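Local coordinates for protein hydrolase (Rhizobium meliloti, PDB 5HOE) that acts as a carbohydrate acetylesterase, probably hydrolysing ester bonds as other members of the SGNH/GDSL hydrolase clan do, at residues E177-Y182 with F193-D198; K147-A152 with H220-K225. All blocks are in the same frame, centred on the assembly; numbering follows the deposited sequence.

Contact 1: E177-Y182 with F193-D198; sequences ELSGLY and FFAAGD
The F193 ring reaches from the strand to the helix and meets it at Y182 and S179, and F193 contributes the largest share of the surface buried between the two segments. Its CE1 lies 3.5 Å from CB of Y182, so it is the root of the tyrosine side chain, not its ring, that does the touching. With CG anti to the backbone N (chi1 174°), F193 extends straight out toward the helix. The far end of the ring then comes up against the preceding turn, where CZ is 3.4 Å from O of S179. That approach is oblique to the ring plane, whereas OG of S179 sits at the ring edge, in plane, 3.8 Å from CZ.

Polar contact between the two segments runs through water. OG of S179, carried out past the carbonyl side by a chi1 of -177°, packs against the methyl CB of A195 at 3.5 Å and lies 2.9 Å from a water oxygen. The same water donates to OD1 of D198 at 3.1 Å, tying the helix to the turn that follows the strand.

The axes of helix segment 177-182 and strand segment 193-195 come within 8.9 Å and run at 163°, nearly antiparallel. The Y182 ring turns away from F193, with its OH bonded to the carbonyl of L105 and the side chain touching I121 and M125 of helix 118-133. Helix 171-189 thus lies beside helix 118-133 on the same face of the sheet, over strands 147-152 and 192-195.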
loop_
_atom_site.group_PDB
_atom_site.type_symbol
_atom_site.label_atom_id
_atom_site.label_comp_id
_atom_site.label_asym_id
_atom_site.label_seq_id
_atom_site.Cartn_x
_atom_site.Cartn_y
_atom_site.Cartn_z
ATOM N N GLU A 177 28.172 -14.482 15.565
ATOM C CA GLU A 177 28.615 -14.478 14.180
ATOM C C GLU A 177 28.735 -13.076 13.596
ATOM O O GLU A 177 29.308 -12.926 12.514
ATOM C CB GLU A 177 27.653 -15.297 13.315
ATOM C CG GLU A 177 27.695 -16.800 13.566
ATOM C CD GLU A 177 26.743 -17.552 12.666
ATOM O OE1 GLU A 177 26.681 -17.239 11.452
ATOM O OE2 GLU A 177 26.049 -18.448 13.177
ATOM N N LEU A 178 28.218 -12.043 14.274
ATOM C CA LEU A 178 28.159 -10.726 13.638
ATOM C C LEU A 178 29.550 -10.137 13.427
ATOM O O LEU A 178 29.799 -9.486 12.404
ATOM C CB LEU A 178 27.282 -9.771 14.445
ATOM C CG LEU A 178 25.800 -10.135 14.596
ATOM C CD1 LEU A 178 25.039 -8.989 15.259
ATOM C CD2 LEU A 178 25.134 -10.488 13.265
ATOM N N SER A 179 30.475 -10.347 14.374
ATOM C CA SER A 179 31.805 -9.765 14.223
ATOM C C SER A 179 32.452 -10.177 12.904
ATOM O O SER A 179 32.924 -9.323 12.139
ATOM C CB SER A 179 32.698 -10.122 15.399
ATOM O OG SER A 179 33.946 -9.483 15.225
ATOM N N GLY A 180 32.520 -11.485 12.637
ATOM C CA GLY A 180 33.145 -11.944 11.404
ATOM C C GLY A 180 32.446 -11.441 10.152
ATOM O O GLY A 180 33.098 -11.045 9.179
ATOM N N LEU A 181 31.112 -11.460 10.153
ATOM C CA LEU A 181 30.367 -11.013 8.985
ATOM C C LEU A 181 30.475 -9.508 8.794
ATOM O O LEU A 181 30.566 -9.039 7.651
ATOM C CB LEU A 181 28.903 -11.430 9.111
ATOM C CG LEU A 181 28.671 -12.939 9.001
ATOM C CD1 LEU A 181 27.261 -13.348 9.467
ATOM C CD2 LEU A 181 28.914 -13.370 7.583
ATOM N N TYR A 182 30.465 -8.731 9.893
ATOM C CA TYR A 182 30.628 -7.283 9.753
ATOM C C TYR A 182 32.024 -6.925 9.258
ATOM O O TYR A 182 32.189 -5.941 8.530
ATOM C CB TYR A 182 30.364 -6.550 11.079
ATOM C CG TYR A 182 28.915 -6.430 11.524
ATOM C CD1 TYR A 182 27.909 -7.227 10.984
ATOM C CD2 TYR A 182 28.556 -5.487 12.482
ATOM C CE1 TYR A 182 26.582 -7.096 11.416
ATOM C CE2 TYR A 182 27.243 -5.356 12.915
ATOM C CZ TYR A 182 26.266 -6.169 12.386
ATOM O OH TYR A 182 24.967 -5.994 12.824
ATOM N N PHE A 193 36.142 -0.754 10.412
ATOM C CA PHE A 193 35.524 -1.784 11.239
ATOM C C PHE A 193 36.150 -1.853 12.629
ATOM O O PHE A 193 37.375 -1.737 12.779
ATOM C CB PHE A 193 35.648 -3.179 10.615
ATOM C CG PHE A 193 35.148 -4.276 11.513
ATOM C CD1 PHE A 193 33.794 -4.398 11.789
ATOM C CD2 PHE A 193 36.025 -5.179 12.093
ATOM C CE1 PHE A 193 33.320 -5.386 12.627
ATOM C CE2 PHE A 193 35.553 -6.176 12.935
ATOM C CZ PHE A 193 34.189 -6.291 13.186
ATOM N N PHE A 194 35.300 -2.084 13.639
ATOM C CA PHE A 194 35.741 -2.288 15.022
ATOM C C PHE A 194 34.864 -3.333 15.691
ATOM O O PHE A 194 33.639 -3.207 15.687
ATOM C CB PHE A 194 35.701 -0.986 15.835
ATOM C CG PHE A 194 36.072 -1.180 17.274
ATOM C CD1 PHE A 194 37.362 -1.557 17.618
ATOM C CD2 PHE A 194 35.134 -1.037 18.290
ATOM C CE1 PHE A 194 37.708 -1.757 18.944
ATOM C CE2 PHE A 194 35.486 -1.240 19.601
ATOM C CZ PHE A 194 36.766 -1.602 19.927
ATOM N N ALA A 195 35.485 -4.378 16.241
ATOM C CA ALA A 195 34.754 -5.416 16.966
ATOM C C ALA A 195 34.685 -5.048 18.449
ATOM O O ALA A 195 35.680 -5.128 19.171
ATOM C CB ALA A 195 35.419 -6.774 16.785
ATOM N N ALA A 196 33.507 -4.634 18.914
ATOM C CA ALA A 196 33.400 -4.283 20.328
ATOM C C ALA A 196 33.796 -5.457 21.220
ATOM O O ALA A 196 34.386 -5.251 22.289
ATOM C CB ALA A 196 31.985 -3.795 20.647
ATOM N N GLY A 197 33.498 -6.688 20.801
ATOM C CA GLY A 197 33.804 -7.867 21.595
ATOM C C GLY A 197 35.284 -8.165 21.754
ATOM O O GLY A 197 35.631 -9.025 22.572
ATOM N N ASP A 198 36.156 -7.516 20.971
ATOM C CA ASP A 198 37.591 -7.627 21.177
ATOM C C ASP A 198 38.055 -6.816 22.373
ATOM O O ASP A 198 39.170 -7.030 22.860
ATOM C CB ASP A 198 38.340 -7.165 19.925
ATOM C CG ASP A 198 38.200 -8.141 18.758
ATOM O OD1 ASP A 198 37.685 -9.270 18.945
ATOM O OD2 ASP A 198 38.628 -7.778 17.647
HETATM O O HOH W 1 35.317 -10.590 17.525
#

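Contact 2: K147-A152 with H220-K225; sequences KVLVVA and HAIADK
L149 projects from the strand toward the helix and places both of its methyls against side chains of H220-K225. Before it, V148 belongs to the other side of the sheet, where it packs on V129 and V132 of helix 118-133. At L149 the chain turns its side chain to the opposite face, and a chi1 of 175° stretches it away from the backbone so that its forked end meets two residues one helical turn apart. CD2 touches CG2 of I222 at 4.1 Å. CD1 and CD2 both approach CG of K225, each at 4.0 Å, and CD1 also lies 4.1 Å from CE of the same lysine. Both pairs of side chains cross at a slant.

The lysine takes part through its aliphatic chain. Its bend at chi2 (82°) lays the methylenes across the leucine methyls while NZ continues to the carbonyl O of F193, where it is hydrogen-bonded; one side chain therefore covers L149 and ties the helix to the edge strand. V150 points back to helix 118-133, against M125 and V129. V151 again faces the helix, but more loosely, with CG2 of V151 4.6 Å from CD1 of I222 at the nearest; it also touches I102 and M104 of strand 100-104. I222 also rests on I102, on F194 and on M52 of helix 48-56.

A parallel strand whose side chains serve helices on both faces fits the three-layer alpha/beta/alpha sandwich of SGNH hydrolases, with helix 212-229 covering one face.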
loop_
_atom_site.group_PDB
_atom_site.type_symbol
_atom_site.label_atom_id
_atom_site.label_comp_id
_atom_site.label_asym_id
_atom_site.label_seq_id
_atom_site.Cartn_x
_atom_site.Cartn_y
_atom_site.Cartn_z
ATOM N N LYS A 147 32.900 9.304 6.196
ATOM C CA LYS A 147 33.416 7.956 6.385
ATOM C C LYS A 147 32.472 7.166 7.299
ATOM O O LYS A 147 31.580 7.725 7.961
ATOM C CB LYS A 147 34.825 8.010 6.984
ATOM C CG LYS A 147 35.863 8.626 6.043
ATOM C CD LYS A 147 37.224 8.738 6.696
ATOM C CE LYS A 147 38.316 9.039 5.658
ATOM N NZ LYS A 147 37.988 10.245 4.854
ATOM N N VAL A 148 32.675 5.846 7.345
ATOM C CA VAL A 148 31.812 4.938 8.097
ATOM C C VAL A 148 32.681 4.049 8.980
ATOM O O VAL A 148 33.665 3.461 8.509
ATOM C CB VAL A 148 30.933 4.061 7.179
ATOM C CG1 VAL A 148 30.063 3.119 8.009
ATOM C CG2 VAL A 148 30.053 4.928 6.307
ATOM N N LEU A 149 32.303 3.925 10.253
ATOM C CA LEU A 149 32.885 2.924 11.140
ATOM C C LEU A 149 31.771 1.963 11.540
ATOM O O LEU A 149 30.848 2.346 12.263
ATOM C CB LEU A 149 33.526 3.574 12.358
ATOM C CG LEU A 149 34.058 2.612 13.423
ATOM C CD1 LEU A 149 35.152 1.676 12.881
ATOM C CD2 LEU A 149 34.556 3.398 14.629
ATOM N N VAL A 150 31.859 0.723 11.051
ATOM C CA VAL A 150 30.940 -0.346 11.436
ATOM C C VAL A 150 31.438 -0.944 12.746
ATOM O O VAL A 150 32.605 -1.336 12.851
ATOM C CB VAL A 150 30.885 -1.424 10.337
ATOM C CG1 VAL A 150 30.060 -2.626 10.787
ATOM C CG2 VAL A 150 30.320 -0.836 9.039
ATOM N N VAL A 151 30.567 -1.040 13.743
ATOM C CA VAL A 151 30.915 -1.625 15.037
ATOM C C VAL A 151 30.062 -2.856 15.249
ATOM O O VAL A 151 28.828 -2.762 15.325
ATOM C CB VAL A 151 30.716 -0.629 16.192
ATOM C CG1 VAL A 151 31.102 -1.239 17.544
ATOM C CG2 VAL A 151 31.536 0.627 15.925
ATOM N N ALA A 152 30.710 -4.006 15.371
ATOM C CA ALA A 152 29.973 -5.192 15.760
ATOM C C ALA A 152 29.726 -5.134 17.263
ATOM O O ALA A 152 30.673 -4.911 18.038
ATOM C CB ALA A 152 30.743 -6.470 15.412
ATOM N N HIS A 220 36.481 4.751 25.020
ATOM C CA HIS A 220 37.902 5.029 24.843
ATOM C C HIS A 220 38.469 4.270 23.651
ATOM O O HIS A 220 39.223 4.838 22.844
ATOM C CB HIS A 220 38.658 4.702 26.120
ATOM C CG HIS A 220 38.328 5.616 27.255
ATOM N ND1 HIS A 220 38.779 5.400 28.537
ATOM C CD2 HIS A 220 37.571 6.738 27.306
ATOM C CE1 HIS A 220 38.331 6.360 29.327
ATOM N NE2 HIS A 220 37.593 7.182 28.607
ATOM N N ALA A 221 38.086 2.997 23.489
ATOM C CA ALA A 221 38.633 2.212 22.388
ATOM C C ALA A 221 38.117 2.706 21.044
ATOM O O ALA A 221 38.859 2.697 20.047
ATOM C CB ALA A 221 38.333 0.733 22.589
ATOM N N ILE A 222 36.856 3.147 20.993
ATOM C CA ILE A 222 36.335 3.688 19.744
ATOM C C ILE A 222 37.007 5.015 19.413
ATOM O O ILE A 222 37.308 5.292 18.247
ATOM C CB ILE A 222 34.796 3.783 19.793
ATOM C CG1 ILE A 222 34.182 2.370 19.902
ATOM C CG2 ILE A 222 34.274 4.500 18.569
ATOM C CD1 ILE A 222 32.677 2.310 20.013
ATOM N N ALA A 223 37.277 5.838 20.428
ATOM C CA ALA A 223 37.995 7.089 20.209
ATOM C C ALA A 223 39.363 6.834 19.592
ATOM O O ALA A 223 39.799 7.575 18.706
ATOM C CB ALA A 223 38.172 7.821 21.539
ATOM N N ASP A 224 40.068 5.797 20.054
ATOM C CA ASP A 224 41.367 5.500 19.451
ATOM C C ASP A 224 41.217 5.213 17.967
ATOM O O ASP A 224 42.009 5.687 17.137
ATOM C CB ASP A 224 42.007 4.292 20.137
ATOM C CG ASP A 224 42.369 4.559 21.571
ATOM O OD1 ASP A 224 42.395 5.742 21.960
ATOM O OD2 ASP A 224 42.627 3.581 22.308
ATOM N N LYS A 225 40.201 4.425 17.622
ATOM C CA LYS A 225 39.910 4.122 16.230
ATOM C C LYS A 225 39.606 5.391 15.443
ATOM O O LYS A 225 40.095 5.565 14.319
ATOM C CB LYS A 225 38.721 3.169 16.187
ATOM C CG LYS A 225 38.478 2.569 14.851
ATOM C CD LYS A 225 39.372 1.388 14.603
ATOM C CE LYS A 225 39.197 0.953 13.175
ATOM N NZ LYS A 225 40.083 -0.166 12.854
#

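In the fold
The centres of the two contacts lie about 11 Å apart, and they meet through neighbouring strands of one parallel five-stranded sheet: 147-152 and the edge strand 192-195. Backbone bonds from N of F194 to O of V150 and from N of A196 to O of A152 join these strands. Along the chain, strand 147-152 comes first, then helix 171-189 and strand 192-195, which form contact 1, and finally helix 212-229, which returns to complete contact 2. Contact 1 therefore falls within the span between the segments of contact 2. The two helices cover opposite faces of the sheet, so together the contacts describe the layered packing at its 192-195 edge.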